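Local coordinates for Alr3699 protein (Nostoc sp., PDB 4XSO) that is of unknown specific function but carries the two-domain GT-B fold of glycosyltransferases, with one parallel beta sheet in each half, at residues V91-A94 / H95-L99; A102-Q105 / K106-V109; D183-L186 / Y187-S190; A274-P277 / Q278-A282. All blocks are in the same frame, centred on the assembly; numbering follows the deposited sequence.

Contact 1: V91-A94 / H95-L99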
loop_
_atom_site.group_PDB
_atom_site.type_symbol
_atom_site.label_atom_id
_atom_site.label_comp_id
_atom_site.label_asym_id
_atom_site.label_seq_id
_atom_site.Cartn_x
_atom_site.Cartn_y
_atom_site.Cartn_z
ATOM N N VAL A 91 -1.116 9.277 -2.253
ATOM C CA VAL A 91 0.302 9.647 -2.091
ATOM C C VAL A 91 0.661 10.917 -2.817
ATOM O O VAL A 91 1.368 11.744 -2.302
ATOM C CB VAL A 91 1.246 8.566 -2.619
ATOM C CG1 VAL A 91 2.693 9.067 -2.596
ATOM C CG2 VAL A 91 1.072 7.266 -1.867
ATOM N N GLN A 92 0.221 10.999 -4.048
ATOM C CA GLN A 92 0.472 12.112 -4.930
ATOM C C GLN A 92 -0.161 13.354 -4.314
ATOM O O GLN A 92 0.480 14.355 -4.205
ATOM C CB GLN A 92 -0.177 11.806 -6.285
ATOM C CG GLN A 92 0.449 12.481 -7.482
ATOM C CD GLN A 92 0.126 13.939 -7.598
ATOM O OE1 GLN A 92 -1.042 14.328 -7.579
ATOM N NE2 GLN A 92 1.164 14.770 -7.774
ATOM N N THR A 93 -1.400 13.252 -3.820
ATOM C CA THR A 93 -2.040 14.383 -3.136
ATOM C C THR A 93 -1.261 14.883 -1.873
ATOM O O THR A 93 -0.959 16.114 -1.692
ATOM C CB THR A 93 -3.470 14.023 -2.844
ATOM O OG1 THR A 93 -4.120 13.829 -4.102
ATOM C CG2 THR A 93 -4.191 15.128 -2.137
ATOM N N ALA A 94 -0.813 13.899 -1.116
ATOM C CA ALA A 94 -0.107 14.097 0.127
ATOM C C ALA A 94 1.176 14.909 0.045
ATOM O O ALA A 94 1.549 15.607 1.018
ATOM C CB ALA A 94 0.139 12.714 0.794
ATOM N N HIS A 95 1.857 14.827 -1.106
ATOM C CA HIS A 95 3.045 15.634 -1.380
ATOM C C HIS A 95 2.735 17.118 -1.181
ATOM O O HIS A 95 3.542 17.832 -0.597
ATOM C CB HIS A 95 3.630 15.332 -2.808
ATOM C CG HIS A 95 4.633 16.339 -3.274
ATOM N ND1 HIS A 95 5.956 16.312 -2.881
ATOM C CD2 HIS A 95 4.503 17.427 -4.071
ATOM C CE1 HIS A 95 6.596 17.337 -3.421
ATOM N NE2 HIS A 95 5.737 18.028 -4.151
ATOM N N GLU A 96 1.530 17.549 -1.555
ATOM C CA GLU A 96 1.112 18.954 -1.423
ATOM C C GLU A 96 0.648 19.367 -0.029
ATOM O O GLU A 96 0.309 20.544 0.203
ATOM C CB GLU A 96 -0.037 19.208 -2.391
ATOM C CG GLU A 96 0.259 18.775 -3.826
ATOM C CD GLU A 96 1.426 19.556 -4.439
ATOM O OE1 GLU A 96 1.640 20.729 -4.042
ATOM O OE2 GLU A 96 2.133 19.015 -5.325
ATOM N N TYR A 97 0.610 18.410 0.902
ATOM C CA TYR A 97 0.123 18.693 2.250
ATOM C C TYR A 97 1.239 18.408 3.259
ATOM O O TYR A 97 2.276 17.823 2.899
ATOM C CB TYR A 97 -1.166 17.898 2.501
ATOM C CG TYR A 97 -2.298 18.442 1.671
ATOM C CD1 TYR A 97 -2.440 18.052 0.349
ATOM C CD2 TYR A 97 -3.173 19.392 2.191
ATOM C CE1 TYR A 97 -3.387 18.616 -0.462
ATOM C CE2 TYR A 97 -4.137 19.963 1.395
ATOM C CZ TYR A 97 -4.219 19.583 0.073
ATOM O OH TYR A 97 -5.180 20.070 -0.693
ATOM N N ASP A 98 1.086 18.877 4.487
ATOM C CA ASP A 98 2.131 18.729 5.472
ATOM C C ASP A 98 1.839 17.641 6.519
ATOM O O ASP A 98 2.685 17.350 7.336
ATOM C CB ASP A 98 2.292 20.006 6.216
ATOM C CG ASP A 98 2.589 21.156 5.309
ATOM O OD1 ASP A 98 3.633 21.176 4.631
ATOM O OD2 ASP A 98 1.737 22.040 5.248
ATOM N N LEU A 99 0.608 17.164 6.566
ATOM C CA LEU A 99 0.175 16.231 7.536
ATOM C C LEU A 99 -1.053 15.464 6.993
ATOM O O LEU A 99 -1.910 16.034 6.307
ATOM C CB LEU A 99 -0.225 17.020 8.797
ATOM C CG LEU A 99 -0.638 16.077 9.971
ATOM C CD1 LEU A 99 -0.019 16.499 11.271
ATOM C CD2 LEU A 99 -2.140 15.964 10.163
#

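Contact 2: A102-Q105 / K106-V109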
loop_
_atom_site.group_PDB
_atom_site.type_symbol
_atom_site.label_atom_id
_atom_site.label_comp_id
_atom_site.label_asym_id
_atom_site.label_seq_id
_atom_site.Cartn_x
_atom_site.Cartn_y
_atom_site.Cartn_z
ATOM N N ALA A 102 -6.016 10.807 9.370
ATOM C CA ALA A 102 -6.927 9.675 9.061
ATOM C C ALA A 102 -7.987 9.553 10.135
ATOM O O ALA A 102 -7.676 9.424 11.334
ATOM C CB ALA A 102 -6.135 8.391 8.955
ATOM N N ASN A 103 -9.239 9.550 9.671
ATOM C CA ASN A 103 -10.399 9.641 10.514
ATOM C C ASN A 103 -11.228 8.338 10.645
ATOM O O ASN A 103 -12.208 8.300 11.366
ATOM C CB ASN A 103 -11.254 10.811 10.042
ATOM C CG ASN A 103 -12.144 11.364 11.156
ATOM O OD1 ASN A 103 -11.653 11.774 12.168
ATOM N ND2 ASN A 103 -13.459 11.407 10.931
ATOM N N THR A 104 -10.808 7.287 9.956
ATOM C CA THR A 104 -11.514 6.013 9.955
ATOM C C THR A 104 -10.483 4.960 9.672
ATOM O O THR A 104 -9.306 5.272 9.367
ATOM C CB THR A 104 -12.634 5.902 8.872
ATOM O OG1 THR A 104 -12.042 5.797 7.563
ATOM C CG2 THR A 104 -13.599 7.051 8.946
ATOM N N GLN A 105 -10.872 3.681 9.860
ATOM C CA GLN A 105 -9.902 2.576 9.726
ATOM C C GLN A 105 -9.252 2.362 8.392
ATOM O O GLN A 105 -8.040 2.172 8.296
ATOM C CB GLN A 105 -10.527 1.227 10.105
ATOM C CG GLN A 105 -10.520 0.939 11.565
ATOM C CD GLN A 105 -11.075 -0.454 11.888
ATOM O OE1 GLN A 105 -12.112 -0.581 12.563
ATOM N NE2 GLN A 105 -10.403 -1.496 11.391
ATOM N N LYS A 106 -10.045 2.277 7.356
ATOM C CA LYS A 106 -9.468 2.199 6.029
ATOM C C LYS A 106 -8.652 3.434 5.652
ATOM O O LYS A 106 -7.711 3.360 4.820
ATOM C CB LYS A 106 -10.575 2.058 5.003
ATOM C CG LYS A 106 -11.582 0.905 5.269
ATOM C CD LYS A 106 -12.166 0.436 3.937
ATOM C CE LYS A 106 -13.635 0.096 3.997
ATOM N NZ LYS A 106 -13.844 -1.277 4.506
ATOM N N ALA A 107 -8.994 4.584 6.214
ATOM C CA ALA A 107 -8.210 5.810 5.874
ATOM C C ALA A 107 -6.870 5.671 6.549
ATOM O O ALA A 107 -5.824 6.132 6.036
ATOM C CB ALA A 107 -8.917 7.086 6.310
ATOM N N LEU A 108 -6.861 4.983 7.695
ATOM C CA LEU A 108 -5.620 4.759 8.456
ATOM C C LEU A 108 -4.677 3.781 7.675
ATOM O O LEU A 108 -3.474 3.991 7.532
ATOM C CB LEU A 108 -5.900 4.271 9.920
ATOM C CG LEU A 108 -4.548 3.758 10.426
ATOM C CD1 LEU A 108 -3.722 4.928 10.935
ATOM C CD2 LEU A 108 -4.725 2.628 11.376
ATOM N N VAL A 109 -5.251 2.784 7.052
ATOM C CA VAL A 109 -4.439 1.874 6.240
ATOM C C VAL A 109 -3.785 2.576 5.059
ATOM O O VAL A 109 -2.556 2.604 4.883
ATOM C CB VAL A 109 -5.309 0.663 5.844
ATOM C CG1 VAL A 109 -4.564 -0.227 4.896
ATOM C CG2 VAL A 109 -5.691 -0.091 7.118
#

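Contact 3: D183-L186 / Y187-S190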
loop_
_atom_site.group_PDB
_atom_site.type_symbol
_atom_site.label_atom_id
_atom_site.label_comp_id
_atom_site.label_asym_id
_atom_site.label_seq_id
_atom_site.Cartn_x
_atom_site.Cartn_y
_atom_site.Cartn_z
ATOM N N ASP A 183 -21.006 23.525 19.388
ATOM C CA ASP A 183 -21.284 24.944 19.571
ATOM C C ASP A 183 -22.353 25.063 20.614
ATOM O O ASP A 183 -23.492 24.732 20.329
ATOM C CB ASP A 183 -21.780 25.541 18.304
ATOM C CG ASP A 183 -22.016 27.053 18.435
ATOM O OD1 ASP A 183 -22.119 27.645 19.524
ATOM O OD2 ASP A 183 -22.008 27.652 17.387
ATOM N N ILE A 184 -22.014 25.537 21.791
ATOM C CA ILE A 184 -22.923 25.317 22.947
ATOM C C ILE A 184 -24.207 26.129 22.872
ATOM O O ILE A 184 -25.236 25.678 23.322
ATOM C CB ILE A 184 -22.259 25.430 24.314
ATOM C CG1 ILE A 184 -21.940 26.893 24.679
ATOM C CG2 ILE A 184 -21.018 24.545 24.384
ATOM C CD1 ILE A 184 -21.147 27.064 25.958
ATOM N N ASN A 185 -24.127 27.275 22.216
ATOM C CA ASN A 185 -25.264 28.187 22.028
ATOM C C ASN A 185 -26.298 27.691 21.045
ATOM O O ASN A 185 -27.483 28.007 21.187
ATOM C CB ASN A 185 -24.717 29.598 21.665
ATOM C CG ASN A 185 -23.946 30.210 22.796
ATOM O OD1 ASN A 185 -24.144 29.903 23.976
ATOM N ND2 ASN A 185 -23.033 31.054 22.458
ATOM N N LEU A 186 -25.918 26.755 20.168
ATOM C CA LEU A 186 -26.915 26.070 19.385
ATOM C C LEU A 186 -27.882 25.239 20.209
ATOM O O LEU A 186 -28.876 24.783 19.688
ATOM C CB LEU A 186 -26.320 25.186 18.312
ATOM C CG LEU A 186 -25.342 25.824 17.329
ATOM C CD1 LEU A 186 -24.994 24.748 16.292
ATOM C CD2 LEU A 186 -25.841 27.129 16.713
ATOM N N TYR A 187 -27.655 25.069 21.490
ATOM C CA TYR A 187 -28.450 24.124 22.240
ATOM C C TYR A 187 -29.372 24.865 23.217
ATOM O O TYR A 187 -29.995 24.269 24.083
ATOM C CB TYR A 187 -27.544 23.071 22.898
ATOM C CG TYR A 187 -26.888 22.228 21.844
ATOM C CD1 TYR A 187 -27.520 21.107 21.316
ATOM C CD2 TYR A 187 -25.613 22.578 21.315
ATOM C CE1 TYR A 187 -26.926 20.351 20.300
ATOM C CE2 TYR A 187 -25.014 21.811 20.322
ATOM C CZ TYR A 187 -25.667 20.688 19.816
ATOM O OH TYR A 187 -25.081 19.962 18.788
ATOM N N LYS A 188 -29.457 26.179 23.041
ATOM C CA LYS A 188 -30.321 27.004 23.878
ATOM C C LYS A 188 -31.635 27.262 23.102
ATOM O O LYS A 188 -31.605 27.651 21.928
ATOM C CB LYS A 188 -29.626 28.323 24.195
ATOM C CG LYS A 188 -28.369 28.102 25.011
ATOM C CD LYS A 188 -27.538 29.350 25.118
ATOM C CE LYS A 188 -26.874 29.421 26.486
ATOM N NZ LYS A 188 -26.087 28.216 26.748
ATOM N N THR A 189 -32.751 27.005 23.754
ATOM C CA THR A 189 -34.098 27.236 23.218
ATOM C C THR A 189 -34.965 28.011 24.241
ATOM O O THR A 189 -34.935 27.709 25.411
ATOM C CB THR A 189 -34.778 25.881 22.864
ATOM O OG1 THR A 189 -33.933 25.147 21.998
ATOM C CG2 THR A 189 -36.126 26.098 22.151
ATOM N N SER A 190 -35.704 29.033 23.787
ATOM C CA SER A 190 -36.551 29.834 24.683
ATOM C C SER A 190 -37.721 29.005 25.181
ATOM O O SER A 190 -38.234 28.164 24.419
ATOM C CB SER A 190 -37.176 31.033 23.978
ATOM O OG SER A 190 -37.873 30.633 22.782
HETATM O O HOH W 1 -22.372 21.730 17.570
HETATM O O HOH W 2 -25.906 25.092 25.963
#

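Contact 4: A274-P277 / Q278-A282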
loop_
_atom_site.group_PDB
_atom_site.type_symbol
_atom_site.label_atom_id
_atom_site.label_comp_id
_atom_site.label_asym_id
_atom_site.label_seq_id
_atom_site.Cartn_x
_atom_site.Cartn_y
_atom_site.Cartn_z
ATOM N N ALA A 274 -34.476 17.812 11.589
ATOM C CA ALA A 274 -33.279 18.695 11.627
ATOM C C ALA A 274 -33.189 19.527 12.914
ATOM O O ALA A 274 -32.077 19.859 13.350
ATOM C CB ALA A 274 -33.272 19.608 10.408
ATOM N N ASP A 275 -34.318 19.778 13.574
ATOM C CA ASP A 275 -34.359 20.634 14.786
ATOM C C ASP A 275 -34.222 19.820 16.138
ATOM O O ASP A 275 -35.090 19.846 17.046
ATOM C CB ASP A 275 -35.623 21.441 14.799
ATOM C CG ASP A 275 -36.886 20.540 14.661
ATOM O OD1 ASP A 275 -36.855 19.651 13.815
ATOM O OD2 ASP A 275 -37.853 20.692 15.417
ATOM N N ILE A 276 -33.105 19.134 16.253
ATOM C CA ILE A 276 -32.876 18.256 17.357
ATOM C C ILE A 276 -32.763 18.968 18.672
ATOM O O ILE A 276 -33.343 18.537 19.636
ATOM C CB ILE A 276 -31.672 17.332 17.119
ATOM C CG1 ILE A 276 -31.891 16.453 15.873
ATOM C CG2 ILE A 276 -31.494 16.453 18.356
ATOM C CD1 ILE A 276 -33.001 15.411 15.959
ATOM N N PRO A 277 -32.040 20.100 18.712
ATOM C CA PRO A 277 -31.965 20.831 19.959
ATOM C C PRO A 277 -33.300 21.315 20.465
ATOM O O PRO A 277 -33.578 21.310 21.670
ATOM C CB PRO A 277 -31.049 22.040 19.589
ATOM C CG PRO A 277 -30.216 21.513 18.430
ATOM C CD PRO A 277 -31.197 20.728 17.654
ATOM N N GLN A 278 -34.129 21.780 19.552
ATOM C CA GLN A 278 -35.441 22.257 19.919
ATOM C C GLN A 278 -36.367 21.132 20.434
ATOM O O GLN A 278 -37.077 21.290 21.429
ATOM C CB GLN A 278 -36.106 22.922 18.697
ATOM C CG GLN A 278 -35.450 24.241 18.236
ATOM C CD GLN A 278 -34.047 24.050 17.705
ATOM O OE1 GLN A 278 -33.730 23.046 17.002
ATOM N NE2 GLN A 278 -33.180 25.034 17.985
ATOM N N LEU A 279 -36.395 20.032 19.688
ATOM C CA LEU A 279 -37.102 18.833 20.132
ATOM C C LEU A 279 -36.649 18.396 21.483
ATOM O O LEU A 279 -37.474 18.121 22.308
ATOM C CB LEU A 279 -36.927 17.708 19.116
ATOM C CG LEU A 279 -37.773 17.976 17.884
ATOM C CD1 LEU A 279 -37.288 17.075 16.750
ATOM C CD2 LEU A 279 -39.269 17.754 18.124
ATOM N N MET A 280 -35.324 18.333 21.700
ATOM C CA MET A 280 -34.756 17.969 23.030
ATOM C C MET A 280 -35.304 18.894 24.148
ATOM O O MET A 280 -35.749 18.487 25.223
ATOM C CB MET A 280 -33.240 18.045 22.956
ATOM C CG MET A 280 -32.527 16.934 22.150
ATOM S SD MET A 280 -30.730 16.935 22.317
ATOM C CE MET A 280 -30.497 15.347 21.484
ATOM N N ALA A 281 -35.269 20.185 23.868
ATOM C CA ALA A 281 -35.776 21.169 24.781
ATOM C C ALA A 281 -37.221 20.911 25.115
ATOM O O ALA A 281 -37.632 21.117 26.259
ATOM C CB ALA A 281 -35.611 22.582 24.227
ATOM N N ALA A 282 -37.999 20.429 24.160
ATOM C CA ALA A 282 -39.366 20.151 24.462
ATOM C C ALA A 282 -39.621 18.850 25.219
ATOM O O ALA A 282 -40.714 18.629 25.632
ATOM C CB ALA A 282 -40.169 20.192 23.219
#

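Contact 1: V91-A94 / H95-L99
T93 and Y97 meet one turn apart at the C-terminal end of helix 85-95, where the chain of the first Rossmann-like half of this GT-B protein leaves the helix for strand 99-102. Their side chains run alongside each other in the same direction, T93 CG2 lying 4.0 Å from Y97 CE1. The threonine torsion explains the choice of branch: OG1 stands beside its own backbone N (chi1 -63°) and hydrogen-bonds back to K89 O, which leaves the methyl for the ring. T93 O serves two neighbours. It accepts the N-H of E96 at 2.9 Å (E96 N to T93 O), and it lies in the plane of the Y97 ring at its edge, 3.2 Å from CD1. A94 O then takes the N-H of Y97, with 3.0 Å from Y97 N and an N-H...O angle of 157°. Both bonds span three residues, evidence that the backbone winds more tightly here; the bonds of H95 N, to V91 O and Q92 O, are weak. In the next shell, L10 and L37 touch both T93 and Y97, while K8 makes a cation-pi contact with the Y97 ring and bonds to E96 O through NZ. V91 and A94 pack against helix 105-118. R120 follows that helix: its NH2 bonds to H95 O, and its NE reaches weakly to A94 O and Y97 O, two acceptors 3.0 Å apart.

Contact 2: A102-Q105 / K106-V109
T104 O accepts the N-H of L108, with 3.0 Å between O and N, and Q105 O accepts that of V109 at 3.1 Å from V109 N, so the first turn of helix 105-118 is built from bonds spanning four residues. The V109 bond is the straighter of the two, with an N-H...O angle of 152° against 137°. L108 N also makes a weak bond to Q105 O. Before the turn, A102 directs its methyl at the helix: CB lies 3.7 Å from A107 O, and it meets the CB atoms of both A107 and L108 in apolar contact. T104 occupies the N-cap position. Its OG1 sits between backbone N and carbonyl carbon (chi1 71°), which brings it 3.6 Å from A107 CB, while it hydrogen-bonds to Q14 OE1. The same OE1 accepts K106 N, so a glutamine from elsewhere in the domain satisfies an N-H of the first turn and holds the cap residue too. L108 CB and V109 CG2 both approach Q105 O, the latter at 3.5 Å. N103 is buried and held at both ends of its amide, OD1 by H127 NE2 and ND2 by A21 O and D13 OD2. Q105 packs against helix 137-150, and K106 and V109 touch L83 and L80 of the second subunit. The turn from strand 99-102 into helix 105-118, which returns to the adjacent parallel strand 122-126, is the opening of a beta-alpha-beta crossover, the repeating element of a Rossmann-like GT-B domain.

Contact 3: D183-L186 / Y187-S190
I184 with Y187 and N185 with K188 form a local contact round a tight turn, in the loop that runs from strand 175-177 to helix 191-201. The backbone bonds all span three residues, as expected of 3-10 geometry. L186 N bonds to D183 O; Y187 N follows with I184 O at 3.1 Å, then K188 N with N185 O at 3.3 Å. The last is the straighter of the two that join 183-186 to 187-190, with an N-H...O angle of 163° against 150°. The Y187 ring is carried back along the turn by CG standing beside the backbone N (chi1 -66°). There D183 O lies at the ring edge near its plane, 3.2 Å from CD2, and L186 CB touches the same atom of the ring. In GT-B terms this loop is a connection between the two Rossmann-like halves, since strand 175-177 ends the first sheet and helix 191-201 precedes strand 207-212 of the second. Y187 is the buried residue of the turn: its OH bonds to E302 OE2, and its ring packs on P277 and L305. N185 and K188 lie alongside each other, with N185 OD1 3.6 Å from K188 CD. A water donates to I184 O at 2.8 Å and accepts a weak bond from K188 NZ. A second water accepts D183 N and gives a weak bond to Y187 OH.

Contact 4: A274-P277 / Q278-A282
I276 O accepts the N-H of M280 at 2.9 Å from M280 N, the shortest polar bond in the first turn of helix 276-282. D275 O and P277 O take L279 N and A281 N in the same four-residue spacing, and the L279 bond is almost straight, with an N-H...O angle of 174°. P277, second in the helix, has no N-H to offer; in the first turn no intrahelical bond depends on one. At the N-cap, D275 is the centre of an inverse gamma turn closed by a weak I276 N to A274 O bond. Its carboxylate makes no capping bond: OD2 forms a salt bridge with R273 and lies 3.7 Å from L279 CG. Q278 folds back at chi2 (66°), bringing OE1 over the start of the helix, 3.3 Å from D275 CB and 3.5 Å from P277 CD. I276 and M280 cross on another side of the helix, where the branch methyl I276 CG2 presses on M280 CE at 3.5 Å, tighter than usual for two carbons. The extended methionine chain also passes I276 O, with M280 CG 3.1 Å away. Around this turn, I276, L279 and M280 all touch F212 of strand 207-212. M280 reaches V299 and E302 of helix 298-305, while L279 and A281 face helix 191-201, whose R198 bonds through NH1 to A282 O.

In the fold
From the N terminus the four contacts follow in series; none nests or crosses, because each joins two consecutive pieces of chain. Contacts 1 and 2 bracket strand 99-102 of the first sheet, one where helix 85-95 gives way to it and the other where helix 105-118 begins; their centres are 16 Å apart. Contact 3 turns the chain in the connection to the second half, its nearest atoms about 16 Å from those of contact 2. Contact 4 starts a helix of that half, its centre 10 Å from that of contact 3. These two touch directly: L186 O lies 3.5 Å from P277 CB, and T189 CB 3.7 Å from A281 CB.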